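PDB 4XUK: putative hydrolase from Acinetobacter sp. NBRC 100985, which probably hydrolyses organophosphates and lactones at a two-zinc centre, as a member of the metallo-beta-lactamase superfamily. Local coordinates for residues A[62-67]-A[94-99]; A[7-12]-A[209-214]. The protein carries 2 engineered substitutions. All coordinates share one frame; numbering follows the deposited sequence.

Interaction 1: A[62-67]-A[94-99]; sequences LVNIGK and SGYQPE
Tyr96, in an irregular loop, reaches the end of strand 54-64 at Leu62 and Asn64; the backbones stay well separated, the nearest CA atoms, those of Leu62 and Tyr96, being 9.3 Å apart. The loop starts at Gly95, whose positive phi closes a Schellman motif on helix 87-93. Near the ring's root, CD1 of Leu62 comes obliquely to within 3.6 Å of Tyr96 CD2, the two side chains running past each other in opposite directions. At the far end the Asn64 side chain runs roughly perpendicular to that of Tyr96 and brings ND2 to the ring's edge, in its plane, for a nearly straight 3.0 Å bond to Tyr96 OH (165°), with the amide turned 74° from the ring. With CG anti to the backbone N (chi1 -180°), the Asn64 amide reaches the phenol while its OD1 accepts from Gly66 N at 2.9 Å, an Asx turn. The hydroxyl's strongest polar partner is Gln15 OE1, and Lys1 of the second subunit makes a cation-pi contact with the ring. The contact packs the loop after helix 87-93 onto the first sheet of the metallo-beta-lactamase fold, among Leu91, Thr17 of strand 14-26 and Leu69 of strand 69-72.

Interaction 2: A[7-12]-A[209-214]; sequences YQYQAG and KGESIV
Tyr9 and Glu211 reach toward each other from opposite directions between the two beta-sheets of the metallo-beta-lactamase alpha-beta/beta-alpha sandwich, where the outermost strand 6-11 of one sheet approaches the inner strand 211-215 of the other. The strand axes come no closer than 9.3 Å and their directions differ by 138°, so side chains rather than backbone bonds bridge the gap. The tight part is built from Glu211, Tyr9, Ala11 and Ile213. Tyr9 OH donates to Glu211 OE2, modelled at 2.5 Å, a very short separation whose exact value should not be pressed, and the carboxylate oxygen arrives at the ring's edge, in its plane. The carboxylate itself is turned 79° from the ring. Both residues hold CG anti to the backbone N, and the Glu211 chain continues extended (chi2 172°), which carries its carboxylate across the gap to the phenol. OE2 is also bonded by Thr260 OG1 of strand 260-262, so two hydroxyls hold this one oxygen. Alongside, Ala11 CB packs against Ile213 CD1 at 3.7 Å and lies beside Glu211 OE1 at 3.6 Å.

The other side, where the strands give way to turns, is looser and more exposed. Gly12, at positive phi, lies beside the Lys209 side chain without a polar link to it. Lys209 NZ instead forms a salt bridge with Asp13, the residue following Gly12. On the Gly12 side, Gln10 points away from the partner strand and folds back to donate NE2 to Gly12 O. Water completes the polar link between the strands: water 1 donates to Gln10 O at 2.9 Å and to Glu211 OE1 at 2.7 Å, so the two carboxylate oxygens are held by different partners.

From the N terminus the chain first lays down strand 6-11, whose residues wait for strand 211-215; interaction 2 therefore closes a loop of 196 residues. Interaction 1 falls wholly within that loop and closes a much shorter one, in which strand 69-72 and helix 87-93 lie between 62-67 and 94-99. The contacts are thus nested, not crossed. Interaction 1 ties the first sheet to the loop beyond its covering helix, while interaction 2 joins an outer strand of that sheet to the second sheet. Their centres are 15 Å apart, they touch where Gln8 packs on Ser94, and both abut the second subunit.

Interaction 1: A[62-67]-A[94-99]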
# COMPACT_ATOMS: atom_id res chain seq x y z
N LEU A 62 0.05 12.16 11.95
CA LEU A 62 0.82 12.59 13.13
C LEU A 62 2.25 12.88 12.70
O LEU A 62 2.86 12.08 11.99
CB LEU A 62 0.86 11.49 14.19
CG LEU A 62 -0.12 11.47 15.35
CD1 LEU A 62 0.25 10.30 16.26
CD2 LEU A 62 -0.13 12.80 16.14
N VAL A 63 2.79 14.01 13.14
CA VAL A 63 4.16 14.38 12.80
C VAL A 63 4.96 14.61 14.08
O VAL A 63 4.72 15.57 14.82
CB VAL A 63 4.21 15.65 11.93
CG1 VAL A 63 5.63 15.91 11.43
CG2 VAL A 63 3.24 15.52 10.74
N ASN A 64 5.92 13.73 14.32
CA ASN A 64 6.82 13.85 15.46
C ASN A 64 8.08 14.58 15.00
O ASN A 64 8.93 14.00 14.31
CB ASN A 64 7.15 12.45 15.99
CG ASN A 64 8.08 12.47 17.19
OD1 ASN A 64 8.72 13.48 17.50
ND2 ASN A 64 8.19 11.33 17.87
N ILE A 65 8.21 15.85 15.37
CA ILE A 65 9.40 16.61 14.97
C ILE A 65 10.44 16.69 16.08
O ILE A 65 11.37 17.50 16.02
CB ILE A 65 9.05 18.04 14.48
CG1 ILE A 65 8.43 18.86 15.61
CG2 ILE A 65 8.10 17.99 13.28
CD1 ILE A 65 8.27 20.33 15.26
N GLY A 66 10.31 15.83 17.09
CA GLY A 66 11.28 15.75 18.17
C GLY A 66 10.75 16.31 19.48
O GLY A 66 10.45 15.56 20.40
N LYS A 67 10.64 17.62 19.56
CA LYS A 67 10.13 18.24 20.78
C LYS A 67 8.61 18.38 20.75
O LYS A 67 7.97 18.54 21.79
CB LYS A 67 10.78 19.61 20.98
CG LYS A 67 11.21 20.27 19.68
CD LYS A 67 10.02 20.80 18.90
CE LYS A 67 9.86 22.29 19.10
NZ LYS A 67 10.89 23.05 18.34
N SER A 94 -0.74 2.93 17.51
CA SER A 94 0.58 3.23 16.96
C SER A 94 1.61 3.42 18.07
O SER A 94 2.82 3.42 17.81
CB SER A 94 0.54 4.49 16.10
OG SER A 94 0.55 5.64 16.93
N GLY A 95 1.14 3.61 19.30
CA GLY A 95 2.04 3.78 20.44
C GLY A 95 2.04 5.18 21.03
O GLY A 95 2.62 5.40 22.11
N TYR A 96 1.42 6.14 20.35
CA TYR A 96 1.36 7.50 20.87
C TYR A 96 0.18 7.71 21.82
O TYR A 96 -0.70 6.85 21.92
CB TYR A 96 1.31 8.53 19.72
CG TYR A 96 2.63 8.72 18.98
CD1 TYR A 96 3.66 9.47 19.54
CD2 TYR A 96 2.83 8.17 17.71
CE1 TYR A 96 4.86 9.65 18.87
CE2 TYR A 96 4.03 8.36 17.03
CZ TYR A 96 5.04 9.10 17.62
OH TYR A 96 6.23 9.30 16.97
N GLN A 97 0.16 8.85 22.52
CA GLN A 97 -0.93 9.19 23.44
C GLN A 97 -1.53 10.52 23.04
O GLN A 97 -0.81 11.42 22.61
CB GLN A 97 -0.41 9.33 24.86
CG GLN A 97 0.76 8.44 25.19
CD GLN A 97 0.32 7.21 25.91
OE1 GLN A 97 -0.73 6.63 25.60
NE2 GLN A 97 1.10 6.79 26.90
N PRO A 98 -2.85 10.66 23.19
CA PRO A 98 -3.48 11.92 22.80
C PRO A 98 -2.94 13.13 23.59
O PRO A 98 -2.94 14.23 23.04
CB PRO A 98 -4.97 11.69 23.09
CG PRO A 98 -5.04 10.44 23.93
CD PRO A 98 -3.84 9.63 23.58
N GLU A 99 -2.50 12.93 24.83
CA GLU A 99 -1.94 14.03 25.62
C GLU A 99 -0.62 14.56 25.06
O GLU A 99 -0.20 15.67 25.40
CB GLU A 99 -1.73 13.60 27.08
CG GLU A 99 -3.02 13.33 27.85
CD GLU A 99 -3.52 11.91 27.68
OE1 GLU A 99 -2.97 11.16 26.84
OE2 GLU A 99 -4.47 11.54 28.40

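Interaction 2: A[7-12]-A[209-214]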
# COMPACT_ATOMS: atom_id res chain seq x y z
N TYR A 7 0.66 3.61 10.09
CA TYR A 7 1.88 3.28 9.37
C TYR A 7 2.91 4.34 9.68
O TYR A 7 2.58 5.53 9.73
CB TYR A 7 1.63 3.21 7.85
CG TYR A 7 2.91 2.92 7.10
CD1 TYR A 7 3.37 1.62 6.96
CD2 TYR A 7 3.69 3.95 6.59
CE1 TYR A 7 4.56 1.34 6.30
CE2 TYR A 7 4.88 3.69 5.94
CZ TYR A 7 5.30 2.38 5.79
OH TYR A 7 6.48 2.11 5.15
N GLN A 8 4.15 3.92 9.88
CA GLN A 8 5.21 4.87 10.24
C GLN A 8 6.09 5.18 9.04
O GLN A 8 6.75 4.28 8.51
CB GLN A 8 6.08 4.31 11.38
CG GLN A 8 5.32 3.89 12.64
CD GLN A 8 4.76 5.05 13.45
OE1 GLN A 8 4.74 6.20 13.00
NE2 GLN A 8 4.30 4.74 14.66
N TYR A 9 6.12 6.44 8.64
CA TYR A 9 7.00 6.89 7.56
C TYR A 9 8.11 7.75 8.14
O TYR A 9 7.84 8.71 8.86
CB TYR A 9 6.20 7.68 6.50
CG TYR A 9 7.07 8.22 5.38
CD1 TYR A 9 7.50 7.40 4.35
CD2 TYR A 9 7.47 9.55 5.37
CE1 TYR A 9 8.30 7.88 3.33
CE2 TYR A 9 8.27 10.04 4.35
CZ TYR A 9 8.68 9.19 3.34
OH TYR A 9 9.48 9.67 2.32
N GLN A 10 9.36 7.40 7.85
CA GLN A 10 10.49 8.15 8.40
C GLN A 10 11.07 9.12 7.38
O GLN A 10 11.42 8.74 6.26
CB GLN A 10 11.59 7.20 8.88
CG GLN A 10 12.65 7.88 9.76
CD GLN A 10 12.17 8.10 11.19
OE1 GLN A 10 11.29 7.39 11.68
NE2 GLN A 10 12.75 9.10 11.86
N ALA A 11 11.16 10.39 7.77
CA ALA A 11 11.76 11.40 6.92
C ALA A 11 12.93 12.01 7.68
O ALA A 11 12.78 13.04 8.34
CB ALA A 11 10.75 12.46 6.56
N GLY A 12 14.08 11.36 7.60
CA GLY A 12 15.25 11.82 8.34
C GLY A 12 14.99 11.73 9.83
O GLY A 12 14.72 10.65 10.34
N LYS A 209 15.59 17.71 6.43
CA LYS A 209 16.87 17.50 5.76
C LYS A 209 16.71 16.58 4.56
O LYS A 209 16.41 15.39 4.71
CB LYS A 209 17.89 16.93 6.74
CG LYS A 209 17.33 15.82 7.62
CD LYS A 209 16.98 16.33 9.01
CE LYS A 209 18.23 16.50 9.88
NZ LYS A 209 17.95 17.30 11.10
N GLY A 210 16.90 17.12 3.36
CA GLY A 210 16.85 16.33 2.14
C GLY A 210 15.47 15.85 1.68
O GLY A 210 15.38 15.03 0.76
N GLU A 211 14.40 16.35 2.30
CA GLU A 211 13.05 15.92 1.91
C GLU A 211 12.00 16.95 2.28
O GLU A 211 11.98 17.47 3.40
CB GLU A 211 12.72 14.57 2.57
CG GLU A 211 11.34 14.03 2.22
CD GLU A 211 11.14 12.62 2.73
OE1 GLU A 211 12.11 12.01 3.23
OE2 GLU A 211 10.01 12.09 2.62
N SER A 212 11.13 17.28 1.32
CA SER A 212 9.97 18.10 1.59
C SER A 212 8.73 17.22 1.57
O SER A 212 8.55 16.41 0.66
CB SER A 212 9.83 19.22 0.55
OG SER A 212 10.85 20.20 0.70
N ILE A 213 7.88 17.39 2.58
CA ILE A 213 6.62 16.66 2.67
C ILE A 213 5.48 17.65 2.62
O ILE A 213 5.45 18.60 3.40
CB ILE A 213 6.52 15.87 3.98
CG1 ILE A 213 7.70 14.91 4.11
CG2 ILE A 213 5.20 15.11 4.05
CD1 ILE A 213 8.53 15.14 5.36
N VAL A 214 4.55 17.46 1.67
CA VAL A 214 3.38 18.32 1.64
C VAL A 214 2.14 17.57 2.10
O VAL A 214 1.80 16.52 1.56
CB VAL A 214 3.13 18.95 0.25
CG1 VAL A 214 1.98 19.95 0.32
CG2 VAL A 214 4.41 19.65 -0.26
O HOH W 1 12.45 9.38 3.68